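Local atomic coordinates of TENA/THI-4 protein (PDB entry 3DDE), a protein that is of unknown function but adopts an all-helical heme oxygenase-like fold and may act as an oxidoreductase. Residues Q12-M17 / Y136-E141; K38-I43 / D215-E220; H54-Q59 / E83-E88; N129-L134 / E188-Q193. All blocks are in the same frame, centred on the assembly; numbering follows the deposited sequence. Where two conformers were deposited one is given.

The four contacts sample an all-helical, heme oxygenase-like bundle. Contact 1 joins helices 7-24 and 134-141, contact 2 helices 38-52 and 193-223, contact 3 the start of helix 55-65 and the end of helix 71-84, and contact 4 the loop before helix 134-141 and the end of helix 166-189. Contacts 2 and 4 lie on opposite sides of the chain's centre, their own centres 35 Å apart. Contact 3 bridges to both contact 1 (N55 to Y136) and contact 4 (N58 to R133) through probable hydrogen bonds. Along the chain, contact 1 crosses contacts 2 and 4, so sequence-distant helices are interleaved; contact 3 closes before contact 4 opens.

Contact 1. Residues Q12-M17 / Y136-E141; sequences QKVATM and YSYWAE
V14 on helix 7-24 packs against Y138 and W139 of helix 134-141, a buried helix-helix contact in the heme oxygenase-like bundle. The backbones come nearest at V14 and W139, whose CA atoms are 6.7 Å apart, and the contact consists of apolar side-chain packing, with no hydrogen bond across it.

The two methyls of V14 straddle their target. Both CG1 and CG2 approach W139 CB, and V14 CG2 lies 4.0 Å from it; the two side chains cross at about a right angle. V14 CG2 also meets the tyrosine, 4.1 Å from Y138 CE2, reaching the ring at its edge and near its plane instead of over a face. Y138 has its CG anti to the backbone N (chi1 -178°), which extends the ring along the flank of helix 7-24, where it also touches L10 and E11.

W139 behaves differently: its CB faces V14, yet the indole turns away. With chi1 at 72°, CG sits between the backbone N and the carbonyl carbon, and this turns the indole away from V14, across the direction of its own helix. The indole NE1 is thereby carried to helix 193-223, where it is hydrogen-bonded to S206 OG. M203 of that helix and Y146 of helix 144-157 also touch V14.

Inside helix 134-141 the turned indole has a polar neighbour over one face: Y136 O stands 3.4 Å above the W139 ring plane, offset toward the rim.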
loop_
_atom_site.group_PDB
_atom_site.type_symbol
_atom_site.label_atom_id
_atom_site.label_comp_id
_atom_site.label_asym_id
_atom_site.label_seq_id
_atom_site.Cartn_x
_atom_site.Cartn_y
_atom_site.Cartn_z
ATOM N N GLN A 12 -6.754 14.495 31.031
ATOM C CA GLN A 12 -6.576 15.925 31.290
ATOM C C GLN A 12 -6.303 16.716 30.006
ATOM O O GLN A 12 -6.837 17.816 29.852
ATOM C CB GLN A 12 -5.478 16.178 32.339
ATOM N N LYS A 13 -5.505 16.161 29.083
ATOM C CA LYS A 13 -5.208 16.865 27.826
ATOM C C LYS A 13 -6.471 16.921 26.951
ATOM O O LYS A 13 -6.743 17.938 26.321
ATOM C CB LYS A 13 -4.060 16.201 27.043
ATOM C CG LYS A 13 -3.071 17.182 26.364
ATOM C CD LYS A 13 -3.718 18.376 25.655
ATOM C CE LYS A 13 -2.656 19.334 25.114
ATOM N NZ LYS A 13 -3.229 20.646 24.686
ATOM N N VAL A 14 -7.232 15.833 26.920
ATOM C CA VAL A 14 -8.474 15.785 26.151
ATOM C C VAL A 14 -9.494 16.807 26.677
ATOM O O VAL A 14 -10.114 17.523 25.886
ATOM C CB VAL A 14 -9.057 14.358 26.129
ATOM C CG1 VAL A 14 -10.462 14.347 25.538
ATOM C CG2 VAL A 14 -8.134 13.441 25.321
ATOM N N ALA A 15 -9.641 16.882 28.002
ATOM C CA ALA A 15 -10.563 17.831 28.636
ATOM C C ALA A 15 -10.196 19.293 28.323
ATOM O O ALA A 15 -11.079 20.149 28.167
ATOM C CB ALA A 15 -10.619 17.603 30.163
ATOM N N THR A 16 -8.897 19.572 28.249
ATOM C CA THR A 16 -8.412 20.906 27.911
ATOM C C THR A 16 -8.730 21.243 26.457
ATOM O O THR A 16 -9.113 22.367 26.148
ATOM C CB THR A 16 -6.892 21.030 28.161
ATOM O OG1 THR A 16 -6.640 21.002 29.570
ATOM C CG2 THR A 16 -6.354 22.332 27.613
HETATM N N MSE A 17 -8.576 20.269 25.569
HETATM C CA MSE A 17 -8.864 20.468 24.142
HETATM C C MSE A 17 -10.348 20.675 23.838
HETATM O O MSE A 17 -10.682 21.547 23.036
HETATM C CB MSE A 17 -8.319 19.309 23.309
HETATM C CG MSE A 17 -6.808 19.297 23.274
HETATM SE SE MSE A 17 -6.115 17.853 22.254
HETATM C CE MSE A 17 -6.744 18.314 20.521
ATOM N N TYR A 136 -6.320 8.109 18.855
ATOM C CA TYR A 136 -7.559 8.556 18.224
ATOM C C TYR A 136 -8.730 7.930 18.966
ATOM O O TYR A 136 -9.660 8.626 19.390
ATOM C CB TYR A 136 -7.575 8.144 16.743
ATOM C CG TYR A 136 -8.882 8.359 15.992
ATOM C CD1 TYR A 136 -9.599 9.548 16.106
ATOM C CD2 TYR A 136 -9.359 7.388 15.116
ATOM C CE1 TYR A 136 -10.767 9.751 15.392
ATOM C CE2 TYR A 136 -10.510 7.580 14.395
ATOM C CZ TYR A 136 -11.217 8.766 14.536
ATOM O OH TYR A 136 -12.372 8.944 13.813
ATOM N N SER A 137 -8.653 6.609 19.124
ATOM C CA SER A 137 -9.662 5.822 19.812
ATOM C C SER A 137 -9.873 6.283 21.244
ATOM O O SER A 137 -10.989 6.225 21.770
ATOM C CB SER A 137 -9.241 4.354 19.825
ATOM O OG SER A 137 -9.246 3.811 18.519
ATOM N N TYR A 138 -8.802 6.735 21.894
ATOM C CA TYR A 138 -8.924 7.177 23.271
ATOM C C TYR A 138 -9.959 8.295 23.462
ATOM O O TYR A 138 -10.828 8.178 24.322
ATOM C CB TYR A 138 -7.586 7.587 23.893
ATOM C CG TYR A 138 -7.781 7.996 25.339
ATOM C CD1 TYR A 138 -7.989 7.043 26.337
ATOM C CD2 TYR A 138 -7.812 9.342 25.703
ATOM C CE1 TYR A 138 -8.197 7.433 27.668
ATOM C CE2 TYR A 138 -8.018 9.730 27.005
ATOM C CZ TYR A 138 -8.208 8.778 27.988
ATOM O OH TYR A 138 -8.413 9.201 29.291
ATOM N N TRP A 139 -9.873 9.372 22.684
ATOM C CA TRP A 139 -10.863 10.452 22.824
ATOM C C TRP A 139 -12.136 10.092 22.060
ATOM O O TRP A 139 -13.240 10.417 22.486
ATOM C CB TRP A 139 -10.306 11.832 22.403
ATOM C CG TRP A 139 -10.100 12.018 20.950
ATOM C CD1 TRP A 139 -8.938 11.872 20.262
ATOM C CD2 TRP A 139 -11.096 12.372 19.985
ATOM N NE1 TRP A 139 -9.142 12.120 18.926
ATOM C CE2 TRP A 139 -10.462 12.415 18.727
ATOM C CE3 TRP A 139 -12.462 12.652 20.062
ATOM C CZ2 TRP A 139 -11.147 12.727 17.553
ATOM C CZ3 TRP A 139 -13.140 12.968 18.891
ATOM C CH2 TRP A 139 -12.481 13.006 17.659
ATOM N N ALA A 140 -11.991 9.405 20.937
ATOM C CA ALA A 140 -13.157 9.018 20.158
ATOM C C ALA A 140 -14.148 8.212 21.020
ATOM O O ALA A 140 -15.359 8.405 20.891
ATOM C CB ALA A 140 -12.749 8.256 18.937
ATOM N N GLU A 141 -13.644 7.387 21.950
ATOM C CA GLU A 141 -14.512 6.522 22.790
ATOM C C GLU A 141 -14.984 7.121 24.121
ATOM O O GLU A 141 -16.019 6.704 24.644
ATOM C CB GLU A 141 -13.837 5.172 23.065
ATOM C CG GLU A 141 -13.548 4.332 21.829
ATOM C CD GLU A 141 -14.787 3.900 21.047
ATOM O OE1 GLU A 141 -15.882 3.766 21.645
ATOM O OE2 GLU A 141 -14.643 3.672 19.815
#

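Contact 2. Residues K38-I43 / D215-E220; sequences KALYAI and DDVWKE
I43 and L40 of helix 38-52 pack on V217 and W218 of helix 193-223, joining two helices of the heme oxygenase-like bundle that run roughly antiparallel. Their short segments make an angle of 142°, with axes 10.0 Å apart at closest approach.

Aliphatic packing forms the centre. I43 points at the other helix and lies alongside V217, the two running opposite ways, which brings I43 CG2 to 3.3 Å from V217 CG1, closer than two methyls normally pack; at this resolution the exact value deserves caution. Both methyls are anti to their own backbone N, with V217 chi1 at 172°, and this sets them facing across the gap. L40 CD1 joins the same group more loosely, 4.3 Å from V217 CG1.

No hydrogen bond joins the segments; the polar groups nearby pair elsewhere: D216 OD2 with A113 N, and Y41 OH, on the far side of its helix, with S164 O.

One aliphatic-aromatic contact accompanies the aliphatic packing. F27 of helix 26-32 touches both L40 and V217, and Y221 touches L40 and I43, so aromatic residues line the apolar patch. The indole of W218 starts in a direction away from helix 38-52, but its six-membered ring swings back: L40 CD1 stands 4.4 Å from W218 CE3, at the edge of that ring and near its plane.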
loop_
_atom_site.group_PDB
_atom_site.type_symbol
_atom_site.label_atom_id
_atom_site.label_comp_id
_atom_site.label_asym_id
_atom_site.label_seq_id
_atom_site.Cartn_x
_atom_site.Cartn_y
_atom_site.Cartn_z
ATOM N N LYS A 38 -32.389 21.814 10.416
ATOM C CA LYS A 38 -32.253 20.516 9.754
ATOM C C LYS A 38 -31.024 20.525 8.833
ATOM O O LYS A 38 -30.203 19.602 8.865
ATOM C CB LYS A 38 -33.528 20.187 8.964
ATOM N N ALA A 39 -30.892 21.594 8.047
ATOM C CA ALA A 39 -29.780 21.766 7.112
ATOM C C ALA A 39 -28.420 21.706 7.807
ATOM O O ALA A 39 -27.489 21.064 7.314
ATOM C CB ALA A 39 -29.922 23.078 6.355
ATOM N N LEU A 40 -28.301 22.388 8.944
ATOM C CA LEU A 40 -27.051 22.380 9.708
ATOM C C LEU A 40 -26.706 20.963 10.180
ATOM O O LEU A 40 -25.567 20.520 10.054
ATOM C CB LEU A 40 -27.131 23.318 10.913
ATOM C CG LEU A 40 -25.883 23.414 11.797
ATOM C CD1 LEU A 40 -24.711 23.930 10.978
ATOM C CD2 LEU A 40 -26.121 24.297 13.016
ATOM N N TYR A 41 -27.702 20.257 10.711
ATOM C CA TYR A 41 -27.501 18.906 11.211
ATOM C C TYR A 41 -27.098 17.962 10.067
ATOM O O TYR A 41 -26.197 17.145 10.225
ATOM C CB TYR A 41 -28.754 18.448 11.958
ATOM C CG TYR A 41 -28.665 17.064 12.547
ATOM C CD1 TYR A 41 -27.692 16.752 13.500
ATOM C CD2 TYR A 41 -29.574 16.073 12.186
ATOM C CE1 TYR A 41 -27.603 15.474 14.046
ATOM C CE2 TYR A 41 -29.497 14.800 12.728
ATOM C CZ TYR A 41 -28.517 14.506 13.663
ATOM O OH TYR A 41 -28.432 13.243 14.205
ATOM N N ALA A 42 -27.737 18.117 8.908
ATOM C CA ALA A 42 -27.422 17.309 7.726
ATOM C C ALA A 42 -25.992 17.550 7.224
ATOM O O ALA A 42 -25.254 16.598 6.978
ATOM C CB ALA A 42 -28.409 17.605 6.618
ATOM N N ILE A 43 -25.620 18.816 7.053
ATOM C CA ILE A 43 -24.270 19.187 6.592
ATOM C C ILE A 43 -23.218 18.509 7.465
ATOM O O ILE A 43 -22.310 17.841 6.957
ATOM C CB ILE A 43 -24.054 20.713 6.628
ATOM C CG1 ILE A 43 -24.873 21.390 5.517
ATOM C CG2 ILE A 43 -22.563 21.054 6.482
ATOM C CD1 ILE A 43 -24.949 22.911 5.618
ATOM N N ASP A 215 -15.479 23.831 11.468
ATOM C CA ASP A 215 -15.207 25.107 10.793
ATOM C C ASP A 215 -15.633 25.060 9.322
ATOM O O ASP A 215 -16.213 26.009 8.808
ATOM C CB ASP A 215 -13.713 25.460 10.874
ATOM C CG ASP A 215 -13.202 25.556 12.303
ATOM O OD1 ASP A 215 -14.010 25.862 13.216
ATOM O OD2 ASP A 215 -11.978 25.336 12.502
ATOM N N ASP A 216 -15.321 23.972 8.632
ATOM C CA ASP A 216 -15.779 23.808 7.241
ATOM C C ASP A 216 -17.290 23.691 7.172
ATOM O O ASP A 216 -17.926 24.281 6.294
ATOM C CB ASP A 216 -15.159 22.575 6.563
ATOM C CG ASP A 216 -13.810 22.854 5.974
ATOM O OD1 ASP A 216 -13.271 23.939 6.230
ATOM O OD2 ASP A 216 -13.294 21.986 5.253
ATOM N N VAL A 217 -17.860 22.929 8.097
ATOM C CA VAL A 217 -19.329 22.778 8.153
ATOM C C VAL A 217 -20.005 24.142 8.332
ATOM O O VAL A 217 -20.985 24.451 7.645
ATOM C CB VAL A 217 -19.784 21.801 9.280
ATOM C CG1 VAL A 217 -21.316 21.807 9.444
ATOM C CG2 VAL A 217 -19.284 20.413 8.996
ATOM N N TRP A 218 -19.470 24.961 9.241
ATOM C CA TRP A 218 -20.037 26.292 9.512
ATOM C C TRP A 218 -19.918 27.227 8.294
ATOM O O TRP A 218 -20.908 27.846 7.888
ATOM C CB TRP A 218 -19.379 26.902 10.762
ATOM C CG TRP A 218 -19.984 28.195 11.230
ATOM C CD1 TRP A 218 -19.361 29.405 11.322
ATOM C CD2 TRP A 218 -21.336 28.406 11.649
ATOM N NE1 TRP A 218 -20.243 30.357 11.791
ATOM C CE2 TRP A 218 -21.463 29.768 11.994
ATOM C CE3 TRP A 218 -22.452 27.575 11.775
ATOM C CZ2 TRP A 218 -22.656 30.314 12.452
ATOM C CZ3 TRP A 218 -23.642 28.123 12.230
ATOM C CH2 TRP A 218 -23.733 29.479 12.562
ATOM N N LYS A 219 -18.728 27.312 7.701
ATOM C CA LYS A 219 -18.504 28.145 6.510
ATOM C C LYS A 219 -19.499 27.794 5.376
ATOM O O LYS A 219 -20.137 28.681 4.813
ATOM C CB LYS A 219 -17.037 28.007 6.054
ATOM C CG LYS A 219 -16.665 28.701 4.749
ATOM N N GLU A 220 -19.647 26.503 5.068
ATOM C CA GLU A 220 -20.567 26.061 4.014
ATOM C C GLU A 220 -22.026 26.314 4.382
ATOM O O GLU A 220 -22.862 26.518 3.492
ATOM C CB GLU A 220 -20.364 24.568 3.683
ATOM C CG GLU A 220 -19.016 24.221 3.057
ATOM C CD GLU A 220 -18.793 24.859 1.695
ATOM O OE1 GLU A 220 -19.771 25.148 0.990
ATOM O OE2 GLU A 220 -17.622 25.061 1.315
#

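Contact 3. Residues H54-Q59 / E83-E88; sequences HNAKNQ and EEAGHE
A56, near the start of helix 55-65, presses its methyl against the end of helix 71-84 at E84 and A85. Backbones are close here: the CA atoms of A56 and E84 are 5.1 Å apart. A56 has only a methyl to fit between the backbones, and E84 meets it with its CB.

The tight part is made almost wholly of methyl, methylene and main-chain atoms. A56 CB sits 3.7 Å from A85 N and 3.9 Å from E84 CB, while the A85 methyl is a little farther, its CB 4.3 Å from A56 CB. No hydrogen bond crosses between the segments. F78 of the second subunit touches both A56 and A85, so this packing continues into the interface between chains.

The looser part belongs to the acidic end of E84. E84 contributes only its CB to A56; beyond it, CG lies beside the backbone N (chi1 -66°) and the chain bends again at chi2, leaving the carboxylate outside the close packing. Toward the interior, by contrast, N55 is buried and its ND2 is hydrogen-bonded to Y136 OH.

A85 leaves helical geometry, and a type II turn from E84 to H87 follows, closed by H87 N to E84 O at 3.0 Å. G86 occupies its third position with a positive phi of 84°, as expected of such a turn, which here links helix 71-84 to helix 88-97 of the heme oxygenase-like bundle.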
loop_
_atom_site.group_PDB
_atom_site.type_symbol
_atom_site.label_atom_id
_atom_site.label_comp_id
_atom_site.label_asym_id
_atom_site.label_seq_id
_atom_site.Cartn_x
_atom_site.Cartn_y
_atom_site.Cartn_z
ATOM N N HIS A 54 -14.385 5.298 6.618
ATOM C CA HIS A 54 -13.027 4.785 6.511
ATOM C C HIS A 54 -12.421 4.207 7.794
ATOM O O HIS A 54 -11.331 3.644 7.751
ATOM C CB HIS A 54 -12.106 5.899 5.974
ATOM C CG HIS A 54 -12.425 6.323 4.575
ATOM N ND1 HIS A 54 -12.014 5.607 3.469
ATOM C CD2 HIS A 54 -13.128 7.378 4.098
ATOM C CE1 HIS A 54 -12.443 6.204 2.374
ATOM N NE2 HIS A 54 -13.127 7.279 2.726
ATOM N N ASN A 55 -13.122 4.311 8.919
ATOM C CA ASN A 55 -12.535 3.905 10.198
ATOM C C ASN A 55 -12.249 2.419 10.395
ATOM O O ASN A 55 -11.185 2.071 10.941
ATOM C CB ASN A 55 -13.294 4.543 11.367
ATOM C CG ASN A 55 -12.953 6.018 11.528
ATOM O OD1 ASN A 55 -12.049 6.562 10.843
ATOM N ND2 ASN A 55 -13.636 6.667 12.427
ATOM N N ALA A 56 -13.166 1.563 9.941
ATOM C CA ALA A 56 -12.962 0.129 9.996
ATOM C C ALA A 56 -11.728 -0.230 9.172
ATOM O O ALA A 56 -10.915 -1.040 9.581
ATOM C CB ALA A 56 -14.202 -0.630 9.470
ATOM N N LYS A 57 -11.610 0.400 8.010
ATOM C CA LYS A 57 -10.519 0.155 7.073
ATOM C C LYS A 57 -9.164 0.583 7.614
ATOM O O LYS A 57 -8.236 -0.213 7.584
ATOM C CB LYS A 57 -10.792 0.864 5.768
ATOM C CG LYS A 57 -11.999 0.333 5.049
ATOM C CD LYS A 57 -12.158 1.028 3.718
ATOM C CE LYS A 57 -13.312 0.446 2.979
ATOM N NZ LYS A 57 -13.274 0.827 1.552
ATOM N N ASN A 58 -9.046 1.808 8.125
ATOM C CA ASN A 58 -7.771 2.228 8.665
ATOM C C ASN A 58 -7.393 1.500 9.982
ATOM O O ASN A 58 -6.203 1.322 10.269
ATOM C CB ASN A 58 -7.592 3.775 8.679
ATOM C CG ASN A 58 -8.610 4.526 9.542
ATOM O OD1 ASN A 58 -8.885 4.185 10.709
ATOM N ND2 ASN A 58 -9.111 5.605 8.984
ATOM N N GLN A 59 -8.394 1.036 10.744
ATOM C CA GLN A 59 -8.138 0.221 11.927
ATOM C C GLN A 59 -7.556 -1.142 11.507
ATOM O O GLN A 59 -6.578 -1.617 12.092
ATOM C CB GLN A 59 -9.422 0.022 12.742
ATOM C CG GLN A 59 -9.289 -0.869 13.969
ATOM C CD GLN A 59 -8.213 -0.394 14.938
ATOM O OE1 GLN A 59 -8.501 0.342 15.886
ATOM N NE2 GLN A 59 -6.959 -0.768 14.671
ATOM N N GLU A 83 -16.188 -4.635 14.166
ATOM C CA GLU A 83 -17.222 -3.930 14.936
ATOM C C GLU A 83 -17.610 -2.589 14.311
ATOM O O GLU A 83 -18.789 -2.218 14.330
ATOM C CB GLU A 83 -16.805 -3.743 16.402
ATOM C CG GLU A 83 -16.804 -5.031 17.184
ATOM C CD GLU A 83 -18.157 -5.715 17.131
ATOM O OE1 GLU A 83 -19.138 -5.148 17.676
ATOM O OE2 GLU A 83 -18.236 -6.825 16.545
ATOM N N GLU A 84 -16.630 -1.878 13.742
ATOM C CA GLU A 84 -16.896 -0.597 13.087
ATOM C C GLU A 84 -17.502 -0.694 11.691
ATOM O O GLU A 84 -18.086 0.264 11.221
ATOM C CB GLU A 84 -15.611 0.232 12.969
ATOM C CG GLU A 84 -15.061 0.664 14.293
ATOM C CD GLU A 84 -16.050 1.515 15.065
ATOM O OE1 GLU A 84 -16.254 2.681 14.660
ATOM O OE2 GLU A 84 -16.612 1.015 16.066
ATOM N N ALA A 85 -17.344 -1.824 11.012
ATOM C CA ALA A 85 -17.822 -1.932 9.628
ATOM C C ALA A 85 -19.305 -1.568 9.486
ATOM O O ALA A 85 -20.165 -2.090 10.208
ATOM C CB ALA A 85 -17.532 -3.308 9.031
ATOM N N GLY A 86 -19.575 -0.635 8.570
ATOM C CA GLY A 86 -20.923 -0.162 8.286
ATOM C C GLY A 86 -21.479 0.931 9.198
ATOM O O GLY A 86 -22.546 1.489 8.908
ATOM N N HIS A 87 -20.760 1.258 10.272
ATOM C CA HIS A 87 -21.186 2.279 11.235
ATOM C C HIS A 87 -21.632 3.578 10.545
ATOM O O HIS A 87 -22.507 4.283 11.055
ATOM C CB HIS A 87 -20.054 2.534 12.245
ATOM C CG HIS A 87 -20.427 3.439 13.381
ATOM N ND1 HIS A 87 -21.456 3.158 14.252
ATOM C CD2 HIS A 87 -19.858 4.582 13.829
ATOM C CE1 HIS A 87 -21.535 4.115 15.160
ATOM N NE2 HIS A 87 -20.571 4.987 14.930
ATOM N N GLU A 88 -21.035 3.890 9.389
ATOM C CA GLU A 88 -21.418 5.094 8.637
ATOM C C GLU A 88 -22.889 5.038 8.177
ATOM O O GLU A 88 -23.533 6.066 7.975
ATOM C CB GLU A 88 -20.481 5.359 7.430
ATOM C CG GLU A 88 -20.649 4.492 6.145
ATOM C CD GLU A 88 -20.085 3.083 6.259
ATOM O OE1 GLU A 88 -19.473 2.771 7.303
ATOM O OE2 GLU A 88 -20.261 2.284 5.297
#

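Contact 4. Residues N129-L134 / E188-Q193; sequences NPVQRL and EVCKTQ
The end of helix 166-189, at V189 and C190, meets V131 of the loop leading into helix 134-141 and L134, the first residue of that helix. All four are buried, and the contact is apolar throughout.

V189 CG2 is the common point. V131 CG2 lies 3.5 Å away, the two valines set alongside and running opposite ways, and L134 CD1 meets V189 CG2 tip to tip at 3.3 Å. Both are short for methyl-methyl contact, and the 3.3 Å value in particular is doubtful. V189 CG2 sits between its own backbone N and carbonyl carbon (V189 CG1 being beside the N, chi1 -58°), which projects it across the gap. The other V131 methyl, CG1, reaches the sulfur C190 SG at a more relaxed 4.1 Å.

Within this part of the heme oxygenase-like bundle, the loop is shaped by an Asx turn: N129 OD1 accepts from V131 N at 3.3 Å, nearly straight at 164° about the hydrogen. That bond ties the N129 side chain to the backbone of V131, the residue that packs on V189. N129 ND2 is in turn hydrogen-bonded to D195 OD1 of helix 193-223, and Y73 of helix 71-84 touches both L134 and V189.

C190 is the first residue to leave helical geometry, and the chain then turns toward T192, at the N-cap position of helix 193-223.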
loop_
_atom_site.group_PDB
_atom_site.type_symbol
_atom_site.label_atom_id
_atom_site.label_comp_id
_atom_site.label_asym_id
_atom_site.label_seq_id
_atom_site.Cartn_x
_atom_site.Cartn_y
_atom_site.Cartn_z
ATOM N N ASN A 129 4.901 4.265 14.665
ATOM C CA ASN A 129 4.697 3.373 15.786
ATOM C C ASN A 129 3.272 2.835 15.718
ATOM O O ASN A 129 2.335 3.598 15.885
ATOM C CB ASN A 129 4.945 4.122 17.093
ATOM C CG ASN A 129 5.016 3.188 18.291
ATOM O OD1 ASN A 129 4.388 2.136 18.294
ATOM N ND2 ASN A 129 5.788 3.562 19.298
ATOM N N PRO A 130 3.100 1.522 15.502
ATOM C CA PRO A 130 1.762 0.917 15.308
ATOM C C PRO A 130 0.742 1.128 16.425
ATOM O O PRO A 130 -0.455 0.988 16.213
ATOM C CB PRO A 130 2.062 -0.577 15.119
ATOM C CG PRO A 130 3.423 -0.786 15.638
ATOM C CD PRO A 130 4.164 0.506 15.463
ATOM N N VAL A 131 1.235 1.460 17.596
ATOM C CA VAL A 131 0.416 1.746 18.759
ATOM C C VAL A 131 -0.392 3.047 18.648
ATOM O O VAL A 131 -1.463 3.179 19.231
ATOM C CB VAL A 131 1.361 1.878 19.987
ATOM C CG1 VAL A 131 0.831 2.856 20.991
ATOM C CG2 VAL A 131 1.664 0.511 20.588
ATOM N N GLN A 132 0.121 3.978 17.856
ATOM C CA GLN A 132 -0.372 5.350 17.821
ATOM C C GLN A 132 -1.846 5.613 17.501
ATOM O O GLN A 132 -2.396 6.581 18.009
ATOM C CB GLN A 132 0.541 6.187 16.920
ATOM C CG GLN A 132 0.426 5.880 15.437
ATOM C CD GLN A 132 1.478 6.594 14.617
ATOM O OE1 GLN A 132 2.176 7.449 15.117
ATOM N NE2 GLN A 132 1.591 6.238 13.357
ATOM N N ARG A 133 -2.487 4.773 16.688
ATOM C CA ARG A 133 -3.892 4.977 16.356
ATOM C C ARG A 133 -4.793 4.854 17.603
ATOM O O ARG A 133 -5.893 5.405 17.625
ATOM C CB ARG A 133 -4.353 3.999 15.273
ATOM C CG ARG A 133 -5.687 4.364 14.652
ATOM C CD ARG A 133 -6.324 3.201 13.927
ATOM N NE ARG A 133 -7.616 3.590 13.357
ATOM C CZ ARG A 133 -8.758 3.652 14.029
ATOM N NH1 ARG A 133 -8.809 3.390 15.334
ATOM N NH2 ARG A 133 -9.859 4.026 13.401
ATOM N N LEU A 134 -4.334 4.136 18.633
ATOM C CA LEU A 134 -5.068 4.021 19.889
ATOM C C LEU A 134 -5.357 5.399 20.512
ATOM O O LEU A 134 -6.309 5.539 21.285
ATOM C CB LEU A 134 -4.313 3.137 20.881
ATOM C CG LEU A 134 -4.191 1.637 20.602
ATOM C CD1 LEU A 134 -3.238 0.987 21.598
ATOM C CD2 LEU A 134 -5.574 0.951 20.642
ATOM N N GLU A 188 -1.556 -2.405 27.761
ATOM C CA GLU A 188 -0.883 -3.615 27.259
ATOM C C GLU A 188 0.222 -3.340 26.233
ATOM O O GLU A 188 1.295 -3.941 26.303
ATOM C CB GLU A 188 -1.931 -4.587 26.672
ATOM C CG GLU A 188 -1.416 -5.693 25.719
ATOM C CD GLU A 188 -0.475 -6.708 26.363
ATOM O OE1 GLU A 188 -0.400 -6.786 27.618
ATOM O OE2 GLU A 188 0.174 -7.455 25.586
ATOM N N VAL A 189 -0.032 -2.441 25.291
ATOM C CA VAL A 189 0.929 -2.187 24.205
ATOM C C VAL A 189 1.955 -1.064 24.455
ATOM O O VAL A 189 2.963 -1.012 23.758
ATOM C CB VAL A 189 0.208 -1.965 22.841
ATOM C CG1 VAL A 189 -0.644 -3.179 22.500
ATOM C CG2 VAL A 189 -0.641 -0.690 22.859
ATOM N N CYS A 190 1.714 -0.180 25.419
ATOM C CA CYS A 190 2.673 0.890 25.719
ATOM C C CYS A 190 3.776 0.409 26.676
ATOM O O CYS A 190 3.559 0.268 27.882
ATOM C CB CYS A 190 1.970 2.111 26.303
ATOM S SG CYS A 190 0.915 2.978 25.131
ATOM N N LYS A 191 4.960 0.167 26.114
ATOM C CA LYS A 191 6.116 -0.327 26.864
ATOM C C LYS A 191 7.154 0.758 27.185
ATOM O O LYS A 191 7.828 0.694 28.223
ATOM C CB LYS A 191 6.803 -1.427 26.052
ATOM C CG LYS A 191 5.880 -2.558 25.607
ATOM C CD LYS A 191 5.299 -3.289 26.804
ATOM C CE LYS A 191 4.550 -4.547 26.399
ATOM N NZ LYS A 191 4.093 -5.285 27.618
ATOM N N THR A 192 7.302 1.728 26.283
ATOM C CA THR A 192 8.262 2.823 26.444
ATOM C C THR A 192 7.544 4.157 26.403
ATOM O O THR A 192 6.373 4.228 26.056
ATOM C CB THR A 192 9.331 2.837 25.325
ATOM O OG1 THR A 192 8.706 3.039 24.054
ATOM C CG2 THR A 192 10.104 1.534 25.297
ATOM N N GLN A 193 8.253 5.217 26.767
ATOM C CA GLN A 193 7.666 6.556 26.748
ATOM C C GLN A 193 7.440 7.002 25.296
ATOM O O GLN A 193 6.511 7.767 25.019
ATOM C CB GLN A 193 8.526 7.559 27.540
ATOM C CG GLN A 193 7.967 8.989 27.579
ATOM C CD GLN A 193 6.568 9.083 28.190
ATOM O OE1 GLN A 193 6.321 8.609 29.299
ATOM N NE2 GLN A 193 5.654 9.726 27.471
#